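PDB 1URU: amphiphysin from Drosophila melanogaster, which probably binds and senses curved membranes in endocytosis through its dimeric, crescent-shaped coiled-coil BAR domain. Local coordinates for residues M131-Y145 / R179-L193. Residues are numbered along the deposited sequence; the frame is centred on the assembly and turned at random.
Sequences MKKKVEKRNRKLIDY and RRTYEILNTELHDEL
Tyr182 lies with one ring face under Leu142, whose CD1 sits 4.1 Å from the ring centroid, while CB of Asn186, one turn on, covers the opposite face. Arg138 passes CE1 of this ring with CG and CD and brings NE to the ring edge. Bent at chi2 (-90°), it carries its guanidinium to Asn186, where NH2 donates to OD1 over 3.1 Å; OD1 lies at the guanidinium edge, but the donor stands above the amide's carbonyl plane, and the second bond, from NE, is weak. Tyr182 OH lies over one guanidinium face, too poorly angled for a hydrogen bond; Phe39 of helix 35-84 adds a cation-pi contact. Segments 131-145 and 179-193, on two of the three long helices of the BAR-domain coiled coil, run antiparallel, axes at 148°, packed knobs-into-holes: Leu185 drops among Lys134, Lys137, Arg138 and Lys141, and Leu189 among Met131, Lys134, Val135 and Arg138. Lys134 reaches across at full stretch, CD 3.5 Å from Leu189 CD1, and NZ makes salt bridges to Glu188 OE1 (3.0 Å), met on its anti side, 24° out of the carboxylate plane, and to Glu192 OE1 (3.1 Å), through its syn lone pair. With an alanine in its place, both glutamates would probably lose their shared cation and a gap open beside Leu185 and Leu189. Met131, a selenomethionine, sets SE 3.9 Å from Leu189 CD1. Toward the far end, Arg179 CB rests over a face of the Tyr145 ring, 3.9 Å from its centroid, while its guanidinium salt-bridges Glu176.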
loop_
_atom_site.group_PDB
_atom_site.type_symbol
_atom_site.label_atom_id
_atom_site.label_comp_id
_atom_site.label_asym_id
_atom_site.label_seq_id
_atom_site.Cartn_x
_atom_site.Cartn_y
_atom_site.Cartn_z
HETATM N N MSE A 131 -10.012 25.831 20.767
HETATM C CA MSE A 131 -9.075 26.870 21.153
HETATM C C MSE A 131 -9.227 28.036 20.226
HETATM O O MSE A 131 -9.243 29.160 20.664
HETATM C CB MSE A 131 -7.647 26.333 21.067
HETATM C CG MSE A 131 -6.561 27.245 21.662
HETATM SE SE MSE A 131 -6.839 27.885 23.622
HETATM C CE MSE A 131 -6.360 26.345 24.526
ATOM N N LYS A 132 -9.354 27.775 18.931
ATOM C CA LYS A 132 -9.572 28.839 17.934
ATOM C C LYS A 132 -10.889 29.546 18.259
ATOM O O LYS A 132 -10.982 30.757 18.218
ATOM C CB LYS A 132 -9.579 28.243 16.508
ATOM C CG LYS A 132 -9.714 29.232 15.357
ATOM C CD LYS A 132 -9.366 28.584 14.006
ATOM C CE LYS A 132 -9.178 29.627 12.872
ATOM N NZ LYS A 132 -9.040 29.010 11.513
ATOM N N LYS A 133 -11.900 28.781 18.626
ATOM C CA LYS A 133 -13.169 29.362 19.025
ATOM C C LYS A 133 -12.997 30.292 20.225
ATOM O O LYS A 133 -13.581 31.384 20.261
ATOM C CB LYS A 133 -14.181 28.264 19.354
ATOM C CG LYS A 133 -15.625 28.742 19.270
ATOM C CD LYS A 133 -16.650 27.599 19.412
ATOM C CE LYS A 133 -18.024 28.144 19.905
ATOM N NZ LYS A 133 -19.164 27.231 19.552
ATOM N N LYS A 134 -12.187 29.874 21.198
ATOM C CA LYS A 134 -11.919 30.714 22.352
ATOM C C LYS A 134 -11.144 31.972 21.982
ATOM O O LYS A 134 -11.383 33.030 22.543
ATOM C CB LYS A 134 -11.160 29.952 23.411
ATOM C CG LYS A 134 -11.199 30.610 24.759
ATOM C CD LYS A 134 -10.544 29.718 25.773
ATOM C CE LYS A 134 -10.548 30.322 27.161
ATOM N NZ LYS A 134 -10.552 29.233 28.173
ATOM N N VAL A 135 -10.216 31.872 21.045
ATOM C CA VAL A 135 -9.459 33.043 20.642
ATOM C C VAL A 135 -10.333 34.070 19.933
ATOM O O VAL A 135 -10.187 35.263 20.168
ATOM C CB VAL A 135 -8.318 32.675 19.731
ATOM C CG1 VAL A 135 -7.768 33.912 19.037
ATOM C CG2 VAL A 135 -7.228 31.964 20.525
ATOM N N GLU A 136 -11.224 33.600 19.059
ATOM C CA GLU A 136 -12.169 34.458 18.338
ATOM C C GLU A 136 -13.176 35.075 19.319
ATOM O O GLU A 136 -13.713 36.140 19.065
ATOM C CB GLU A 136 -12.880 33.662 17.217
ATOM C CG GLU A 136 -11.999 33.445 15.988
ATOM C CD GLU A 136 -12.410 32.279 15.074
ATOM O OE1 GLU A 136 -12.748 31.182 15.555
ATOM O OE2 GLU A 136 -12.346 32.451 13.835
ATOM N N LYS A 137 -13.420 34.409 20.443
ATOM C CA LYS A 137 -14.202 35.016 21.517
ATOM C C LYS A 137 -13.424 36.125 22.232
ATOM O O LYS A 137 -14.000 37.112 22.613
ATOM C CB LYS A 137 -14.660 33.976 22.535
ATOM C CG LYS A 137 -15.815 34.446 23.386
ATOM C CD LYS A 137 -16.232 33.384 24.424
ATOM C CE LYS A 137 -16.622 34.015 25.781
ATOM N NZ LYS A 137 -16.306 33.115 26.939
ATOM N N ARG A 138 -12.122 35.968 22.422
ATOM C CA ARG A 138 -11.329 37.025 23.047
ATOM C C ARG A 138 -11.293 38.227 22.125
ATOM O O ARG A 138 -11.601 39.327 22.561
ATOM C CB ARG A 138 -9.910 36.546 23.379
ATOM C CG ARG A 138 -8.954 37.620 23.895
ATOM C CD ARG A 138 -8.158 38.336 22.811
ATOM N NE ARG A 138 -6.934 38.908 23.349
ATOM C CZ ARG A 138 -6.207 39.867 22.768
ATOM N NH1 ARG A 138 -6.563 40.390 21.597
ATOM N NH2 ARG A 138 -5.093 40.302 23.361
ATOM N N ASN A 139 -10.940 38.013 20.856
ATOM C CA ASN A 139 -10.857 39.089 19.862
ATOM C C ASN A 139 -12.191 39.827 19.741
ATOM O O ASN A 139 -12.225 41.032 19.567
ATOM C CB ASN A 139 -10.403 38.557 18.487
ATOM C CG ASN A 139 -9.005 37.881 18.528
ATOM O OD1 ASN A 139 -8.368 37.813 19.571
ATOM N ND2 ASN A 139 -8.549 37.373 17.387
ATOM N N ARG A 140 -13.293 39.116 19.879
ATOM C CA ARG A 140 -14.613 39.730 19.763
ATOM C C ARG A 140 -14.896 40.617 20.993
ATOM O O ARG A 140 -15.199 41.800 20.862
ATOM C CB ARG A 140 -15.641 38.604 19.612
ATOM C CG ARG A 140 -17.087 38.993 19.386
ATOM C CD ARG A 140 -17.987 37.769 19.199
ATOM N NE ARG A 140 -17.343 36.789 18.309
ATOM C CZ ARG A 140 -17.125 35.489 18.586
ATOM N NH1 ARG A 140 -17.503 34.951 19.750
ATOM N NH2 ARG A 140 -16.520 34.714 17.674
ATOM N N LYS A 141 -14.745 40.034 22.181
ATOM C CA LYS A 141 -14.900 40.737 23.452
ATOM C C LYS A 141 -13.994 41.991 23.566
ATOM O O LYS A 141 -14.313 42.920 24.328
ATOM C CB LYS A 141 -14.609 39.790 24.639
ATOM C CG LYS A 141 -15.400 38.461 24.668
ATOM C CD LYS A 141 -16.623 38.476 25.587
ATOM C CE LYS A 141 -17.930 38.113 24.846
ATOM N NZ LYS A 141 -19.070 38.992 25.261
ATOM N N LEU A 142 -12.880 42.005 22.829
ATOM C CA LEU A 142 -11.956 43.133 22.829
ATOM C C LEU A 142 -12.518 44.308 22.016
ATOM O O LEU A 142 -12.564 45.417 22.525
ATOM C CB LEU A 142 -10.565 42.721 22.312
ATOM C CG LEU A 142 -9.454 43.786 22.140
ATOM C CD1 LEU A 142 -9.230 44.584 23.389
ATOM C CD2 LEU A 142 -8.129 43.176 21.716
ATOM N N ILE A 143 -12.965 44.090 20.774
ATOM C CA ILE A 143 -13.548 45.203 19.981
ATOM C C ILE A 143 -14.909 45.719 20.515
ATOM O O ILE A 143 -15.361 46.792 20.111
ATOM C CB ILE A 143 -13.696 44.860 18.466
ATOM C CG1 ILE A 143 -14.949 43.982 18.247
ATOM C CG2 ILE A 143 -12.365 44.296 17.894
ATOM C CD1 ILE A 143 -15.038 43.294 16.901
ATOM N N ASP A 144 -15.566 44.943 21.378
ATOM C CA ASP A 144 -16.794 45.366 22.044
ATOM C C ASP A 144 -16.422 46.294 23.206
ATOM O O ASP A 144 -17.098 47.295 23.448
ATOM C CB ASP A 144 -17.571 44.134 22.536
ATOM C CG ASP A 144 -18.922 44.482 23.191
ATOM O OD1 ASP A 144 -19.181 43.971 24.307
ATOM O OD2 ASP A 144 -19.792 45.229 22.669
ATOM N N TYR A 145 -15.331 45.958 23.895
ATOM C CA TYR A 145 -14.859 46.687 25.078
ATOM C C TYR A 145 -14.245 48.019 24.689
ATOM O O TYR A 145 -14.549 49.024 25.321
ATOM C CB TYR A 145 -13.865 45.820 25.863
ATOM C CG TYR A 145 -12.911 46.507 26.839
ATOM C CD1 TYR A 145 -13.308 47.576 27.640
ATOM C CD2 TYR A 145 -11.602 46.033 26.990
ATOM C CE1 TYR A 145 -12.405 48.180 28.545
ATOM C CE2 TYR A 145 -10.700 46.615 27.885
ATOM C CZ TYR A 145 -11.101 47.685 28.661
ATOM O OH TYR A 145 -10.196 48.240 29.550
ATOM N N ARG A 179 -15.057 44.669 30.278
ATOM C CA ARG A 179 -13.668 44.664 30.702
ATOM C C ARG A 179 -13.391 43.541 31.700
ATOM O O ARG A 179 -12.344 42.945 31.649
ATOM C CB ARG A 179 -13.297 46.021 31.283
ATOM C CG ARG A 179 -11.920 46.100 31.923
ATOM C CD ARG A 179 -11.950 46.498 33.409
ATOM N NE ARG A 179 -12.562 47.826 33.580
ATOM C CZ ARG A 179 -11.957 48.988 33.277
ATOM N NH1 ARG A 179 -10.715 49.012 32.783
ATOM N NH2 ARG A 179 -12.604 50.136 33.457
ATOM N N ARG A 180 -14.309 43.259 32.612
ATOM C CA ARG A 180 -14.170 42.080 33.468
ATOM C C ARG A 180 -14.146 40.834 32.578
ATOM O O ARG A 180 -13.294 39.961 32.726
ATOM C CB ARG A 180 -15.316 42.002 34.493
ATOM C CG ARG A 180 -15.295 40.777 35.473
ATOM C CD ARG A 180 -14.731 41.082 36.898
ATOM N NE ARG A 180 -14.044 39.945 37.557
ATOM C CZ ARG A 180 -13.338 40.033 38.704
ATOM N NH1 ARG A 180 -13.211 41.200 39.334
ATOM N NH2 ARG A 180 -12.753 38.954 39.224
ATOM N N THR A 181 -15.066 40.791 31.624
ATOM C CA THR A 181 -15.269 39.644 30.742
ATOM C C THR A 181 -14.087 39.439 29.776
ATOM O O THR A 181 -13.695 38.309 29.493
ATOM C CB THR A 181 -16.648 39.801 29.984
ATOM O OG1 THR A 181 -17.220 38.520 29.719
ATOM C CG2 THR A 181 -16.508 40.428 28.598
ATOM N N TYR A 182 -13.519 40.532 29.278
ATOM C CA TYR A 182 -12.343 40.465 28.409
ATOM C C TYR A 182 -11.079 40.065 29.189
ATOM O O TYR A 182 -10.298 39.240 28.719
ATOM C CB TYR A 182 -12.101 41.812 27.721
ATOM C CG TYR A 182 -10.745 41.862 27.068
ATOM C CD1 TYR A 182 -10.466 41.064 25.970
ATOM C CD2 TYR A 182 -9.721 42.660 27.574
ATOM C CE1 TYR A 182 -9.223 41.085 25.380
ATOM C CE2 TYR A 182 -8.476 42.680 26.984
ATOM C CZ TYR A 182 -8.239 41.888 25.892
ATOM O OH TYR A 182 -7.018 41.870 25.280
ATOM N N GLU A 183 -10.892 40.690 30.360
ATOM C CA GLU A 183 -9.755 40.456 31.265
ATOM C C GLU A 183 -9.586 38.964 31.517
ATOM O O GLU A 183 -8.513 38.424 31.309
ATOM C CB GLU A 183 -9.938 41.175 32.628
ATOM C CG GLU A 183 -9.414 42.614 32.768
ATOM C CD GLU A 183 -9.739 43.241 34.145
ATOM O OE1 GLU A 183 -10.219 42.482 35.039
ATOM O OE2 GLU A 183 -9.520 44.479 34.346
ATOM N N ILE A 184 -10.644 38.290 31.951
ATOM C CA ILE A 184 -10.523 36.866 32.305
ATOM C C ILE A 184 -10.118 36.040 31.086
ATOM O O ILE A 184 -9.253 35.178 31.201
ATOM C CB ILE A 184 -11.798 36.291 33.012
ATOM C CG1 ILE A 184 -11.577 34.835 33.458
ATOM C CG2 ILE A 184 -13.011 36.296 32.091
ATOM C CD1 ILE A 184 -10.305 34.556 34.355
ATOM N N LEU A 185 -10.712 36.327 29.931
ATOM C CA LEU A 185 -10.423 35.595 28.699
ATOM C C LEU A 185 -8.988 35.825 28.221
ATOM O O LEU A 185 -8.259 34.873 28.019
ATOM C CB LEU A 185 -11.382 36.016 27.584
ATOM C CG LEU A 185 -12.479 35.079 27.077
ATOM C CD1 LEU A 185 -12.723 35.369 25.608
ATOM C CD2 LEU A 185 -12.161 33.599 27.276
ATOM N N ASN A 186 -8.602 37.081 28.015
ATOM C CA ASN A 186 -7.228 37.446 27.655
ATOM C C ASN A 186 -6.171 36.813 28.553
ATOM O O ASN A 186 -5.130 36.342 28.066
ATOM C CB ASN A 186 -7.045 38.962 27.707
ATOM C CG ASN A 186 -5.650 39.387 27.291
ATOM O OD1 ASN A 186 -5.210 39.041 26.221
ATOM N ND2 ASN A 186 -4.955 40.139 28.144
ATOM N N THR A 187 -6.445 36.801 29.858
ATOM C CA THR A 187 -5.507 36.253 30.840
ATOM C C THR A 187 -5.383 34.739 30.687
ATOM O O THR A 187 -4.274 34.184 30.737
ATOM C CB THR A 187 -5.940 36.641 32.272
ATOM O OG1 THR A 187 -5.509 37.979 32.546
ATOM C CG2 THR A 187 -5.227 35.810 33.332
ATOM N N GLU A 188 -6.531 34.089 30.495
ATOM C CA GLU A 188 -6.591 32.650 30.301
ATOM C C GLU A 188 -5.845 32.240 29.032
ATOM O O GLU A 188 -5.158 31.229 29.015
ATOM C CB GLU A 188 -8.036 32.172 30.224
ATOM C CG GLU A 188 -8.648 31.855 31.575
ATOM C CD GLU A 188 -10.148 31.604 31.496
ATOM O OE1 GLU A 188 -10.632 31.193 30.410
ATOM O OE2 GLU A 188 -10.846 31.810 32.522
ATOM N N LEU A 189 -5.975 33.033 27.976
ATOM C CA LEU A 189 -5.312 32.723 26.726
ATOM C C LEU A 189 -3.789 32.972 26.782
ATOM O O LEU A 189 -2.998 32.298 26.092
ATOM C CB LEU A 189 -5.962 33.503 25.574
ATOM C CG LEU A 189 -7.132 32.842 24.788
ATOM C CD1 LEU A 189 -7.492 31.410 25.233
ATOM C CD2 LEU A 189 -8.351 33.706 24.809
ATOM N N HIS A 190 -3.375 33.931 27.605
ATOM C CA HIS A 190 -1.958 34.228 27.755
ATOM C C HIS A 190 -1.199 33.077 28.412
ATOM O O HIS A 190 -0.016 32.926 28.179
ATOM C CB HIS A 190 -1.766 35.539 28.516
ATOM C CG HIS A 190 -1.568 36.708 27.621
ATOM N ND1 HIS A 190 -0.430 36.866 26.862
ATOM C CD2 HIS A 190 -2.375 37.749 27.319
ATOM C CE1 HIS A 190 -0.543 37.968 26.145
ATOM N NE2 HIS A 190 -1.718 38.517 26.393
ATOM N N ASP A 191 -1.895 32.285 29.220
ATOM C CA ASP A 191 -1.363 31.045 29.788
ATOM C C ASP A 191 -1.699 29.821 28.938
ATOM O O ASP A 191 -0.858 28.939 28.742
ATOM C CB ASP A 191 -1.954 30.788 31.179
ATOM C CG ASP A 191 -1.520 31.821 32.235
ATOM O OD1 ASP A 191 -0.534 32.580 32.038
ATOM O OD2 ASP A 191 -2.143 31.921 33.307
ATOM N N GLU A 192 -2.927 29.747 28.438
ATOM C CA GLU A 192 -3.383 28.516 27.816
ATOM C C GLU A 192 -2.681 28.254 26.478
ATOM O O GLU A 192 -2.348 27.120 26.167
ATOM C CB GLU A 192 -4.914 28.493 27.655
ATOM C CG GLU A 192 -5.646 28.010 28.898
ATOM C CD GLU A 192 -7.151 28.204 28.810
ATOM O OE1 GLU A 192 -7.743 27.978 27.725
ATOM O OE2 GLU A 192 -7.760 28.590 29.825
ATOM N N LEU A 193 -2.478 29.307 25.695
ATOM C CA LEU A 193 -1.891 29.181 24.370
ATOM C C LEU A 193 -0.466 28.652 24.391
ATOM O O LEU A 193 -0.195 27.673 23.727
ATOM C CB LEU A 193 -1.956 30.513 23.604
ATOM C CG LEU A 193 -3.349 30.911 23.129
ATOM C CD1 LEU A 193 -3.405 32.386 22.771
ATOM C CD2 LEU A 193 -3.807 30.037 21.949
#